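Side-chain contact in sister chromatid cohesion protein 2 (Saccharomyces cerevisiae, PDB 4XDN), which forms a complex with Scc4 that is required for the stable association of cohesin with chromatin: residues T68-S72 with A73-R77. Numbering follows the deposited sequence.
Sequences TIFTS and ADDGR
The ring of Phe-70 receives the guanidinium of Arg-77 at its edge, near the ring plane: NH2 lies 3.5 Å from CE1, with CD1 almost as close, and the two planes stand 72° apart. This is therefore neither a stack nor a cation-pi contact. The guanidinium has the carboxylate of Asp-75 in plane at its own edge and grips it side-on. Arg-77 NE donates 3.1 Å to OD1 of Asp-75, on the syn lone pair, while Arg-77 NH2 donates a nearly straight hydrogen bond to Asp-75 OD2 at 2.8 Å, part of a salt bridge. The bend of the arginine chain at chi3 (-65°) turns NE and NH2 back across Gly-76 toward Asp-75.

OD1 of Asp-75 has a second donor, the backbone N of Arg-77, which comes from above the carboxylate plane at 3.1 Å and closes an Asx turn. Just before it, Ser-72 to Asp-75 form a type I beta turn, in which Asp-75 N donates to Ser-72 O over 3.0 Å. A water bridges the two halves further, accepting from Ser-72 N and donating to Asp-75 OD2.

The two turns, which share Asp-75, bend the chain sharply in the loop between strands 60-62 and 78-80, within the N-terminal region sufficient for binding Scc4. A chain of another protein in the assembly meets the same side chains: one of its aromatic rings packs edge-to-face with Phe-70, and one of its acidic side chains forms a salt bridge with Arg-77 NH2. With two acidic partners, Asp-75 and that side chain of the other protein, the guanidinium charge is probably well compensated; its paired bonds to Asp-75 should restrict its rotation, and probably help to orient it toward the partner chain while the Phe-70 edge flanks NH2.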
ATOM      1  N   THR B  68     -37.151 -10.553  -5.051  1.00 71.49           N
ATOM      2  CA  THR B  68     -37.609 -11.926  -5.224  1.00 64.14           C
ATOM      3  C   THR B  68     -38.404 -12.080  -6.519  1.00 59.12           C
ATOM      4  O   THR B  68     -39.208 -11.217  -6.866  1.00 59.86           O
ATOM      5  CB  THR B  68     -38.481 -12.378  -4.039  1.00 61.48           C
ATOM      6  OG1 THR B  68     -39.725 -11.666  -4.055  1.00 62.80           O
ATOM      7  CG2 THR B  68     -37.765 -12.125  -2.718  1.00 57.88           C
ATOM      8  N   ILE B  69     -38.170 -13.183  -7.224  1.00 52.64           N
ATOM      9  CA  ILE B  69     -38.880 -13.480  -8.464  1.00 46.14           C
ATOM     10  C   ILE B  69     -39.431 -14.900  -8.442  1.00 42.27           C
ATOM     11  O   ILE B  69     -39.056 -15.702  -7.587  1.00 39.62           O
ATOM     12  CB  ILE B  69     -37.971 -13.308  -9.694  1.00 44.16           C
ATOM     13  CG1 ILE B  69     -36.747 -14.224  -9.593  1.00 42.23           C
ATOM     14  CG2 ILE B  69     -37.535 -11.852  -9.826  1.00 44.70           C
ATOM     15  CD1 ILE B  69     -35.950 -14.316 -10.873  1.00 39.99           C
ATOM     16  N   PHE B  70     -40.317 -15.199  -9.390  1.00 43.16           N
ATOM     17  CA  PHE B  70     -40.921 -16.523  -9.506  1.00 43.73           C
ATOM     18  C   PHE B  70     -41.596 -16.941  -8.203  1.00 47.69           C
ATOM     19  O   PHE B  70     -41.348 -18.030  -7.689  1.00 47.95           O
ATOM     20  CB  PHE B  70     -39.866 -17.558  -9.905  1.00 39.71           C
ATOM     21  CG  PHE B  70     -39.194 -17.266 -11.219  1.00 35.48           C
ATOM     22  CD1 PHE B  70     -39.913 -16.752 -12.284  1.00 32.80           C
ATOM     23  CD2 PHE B  70     -37.839 -17.505 -11.385  1.00 32.73           C
ATOM     24  CE1 PHE B  70     -39.294 -16.487 -13.492  1.00 32.44           C
ATOM     25  CE2 PHE B  70     -37.216 -17.241 -12.590  1.00 31.78           C
ATOM     26  CZ  PHE B  70     -37.944 -16.731 -13.644  1.00 31.54           C
ATOM     27  N   THR B  71     -42.446 -16.063  -7.678  1.00 52.77           N
ATOM     28  CA  THR B  71     -43.135 -16.309  -6.416  1.00 58.49           C
ATOM     29  C   THR B  71     -44.593 -16.715  -6.639  1.00 54.86           C
ATOM     30  O   THR B  71     -45.221 -17.298  -5.755  1.00 55.36           O
ATOM     31  CB  THR B  71     -43.097 -15.064  -5.507  1.00 67.13           C
ATOM     32  OG1 THR B  71     -43.777 -13.976  -6.147  1.00 69.52           O
ATOM     33  CG2 THR B  71     -41.660 -14.659  -5.214  1.00 71.11           C
ATOM     34  N   SER B  72     -45.127 -16.410  -7.819  1.00 50.16           N
ATOM     35  CA  SER B  72     -46.518 -16.729  -8.130  1.00 47.03           C
ATOM     36  C   SER B  72     -46.726 -18.237  -8.224  1.00 42.96           C
ATOM     37  O   SER B  72     -46.260 -18.883  -9.162  1.00 41.36           O
ATOM     38  CB  SER B  72     -46.944 -16.057  -9.437  1.00 47.59           C
ATOM     39  OG  SER B  72     -48.324 -16.262  -9.681  1.00 48.62           O
ATOM     40  N   ALA B  73     -47.436 -18.789  -7.246  1.00 41.46           N
ATOM     41  CA  ALA B  73     -47.660 -20.227  -7.173  1.00 44.10           C
ATOM     42  C   ALA B  73     -48.409 -20.749  -8.396  1.00 47.16           C
ATOM     43  O   ALA B  73     -48.289 -21.922  -8.747  1.00 47.62           O
ATOM     44  CB  ALA B  73     -48.423 -20.573  -5.905  1.00 43.40           C
ATOM     45  N   ASP B  74     -49.173 -19.873  -9.046  1.00 48.25           N
ATOM     46  CA  ASP B  74     -49.979 -20.267 -10.198  1.00 46.98           C
ATOM     47  C   ASP B  74     -49.167 -20.305 -11.493  1.00 43.15           C
ATOM     48  O   ASP B  74     -49.662 -20.757 -12.528  1.00 41.34           O
ATOM     49  CB  ASP B  74     -51.164 -19.312 -10.361  1.00 50.02           C
ATOM     50  CG  ASP B  74     -52.210 -19.844 -11.322  1.00 53.76           C
ATOM     51  OD1 ASP B  74     -52.975 -20.749 -10.924  1.00 52.55           O
ATOM     52  OD2 ASP B  74     -52.269 -19.357 -12.473  1.00 56.58           O
ATOM     53  N   ASP B  75     -47.925 -19.833 -11.432  1.00 38.53           N
ATOM     54  CA  ASP B  75     -47.039 -19.816 -12.596  1.00 36.64           C
ATOM     55  C   ASP B  75     -46.946 -21.197 -13.247  1.00 35.91           C
ATOM     56  O   ASP B  75     -46.591 -22.182 -12.596  1.00 35.72           O
ATOM     57  CB  ASP B  75     -45.645 -19.335 -12.190  1.00 37.89           C
ATOM     58  CG  ASP B  75     -44.815 -18.876 -13.372  1.00 38.39           C
ATOM     59  OD1 ASP B  75     -45.128 -19.260 -14.519  1.00 36.69           O
ATOM     60  OD2 ASP B  75     -43.842 -18.127 -13.148  1.00 42.36           O
ATOM     61  N   GLY B  76     -47.261 -21.252 -14.538  1.00 36.25           N
ATOM     62  CA  GLY B  76     -47.328 -22.508 -15.264  1.00 35.35           C
ATOM     63  C   GLY B  76     -46.152 -22.748 -16.190  1.00 34.40           C
ATOM     64  O   GLY B  76     -46.076 -23.783 -16.852  1.00 36.62           O
ATOM     65  N   ARG B  77     -45.227 -21.797 -16.236  1.00 30.74           N
ATOM     66  CA  ARG B  77     -44.078 -21.906 -17.121  1.00 29.70           C
ATOM     67  C   ARG B  77     -43.145 -23.029 -16.681  1.00 30.70           C
ATOM     68  O   ARG B  77     -42.892 -23.212 -15.489  1.00 29.31           O
ATOM     69  CB  ARG B  77     -43.316 -20.582 -17.169  1.00 30.42           C
ATOM     70  CG  ARG B  77     -44.064 -19.464 -17.875  1.00 30.56           C
ATOM     71  CD  ARG B  77     -43.314 -18.147 -17.766  1.00 31.25           C
ATOM     72  NE  ARG B  77     -43.240 -17.678 -16.386  1.00 32.13           N
ATOM     73  CZ  ARG B  77     -42.569 -16.599 -15.995  1.00 32.46           C
ATOM     74  NH1 ARG B  77     -41.906 -15.863 -16.881  1.00 32.93           N
ATOM     75  NH2 ARG B  77     -42.559 -16.254 -14.715  1.00 31.77           N
TER
HETATM   76  O   HOH W   1     -44.017 -15.978 -10.654  1.00 57.21           O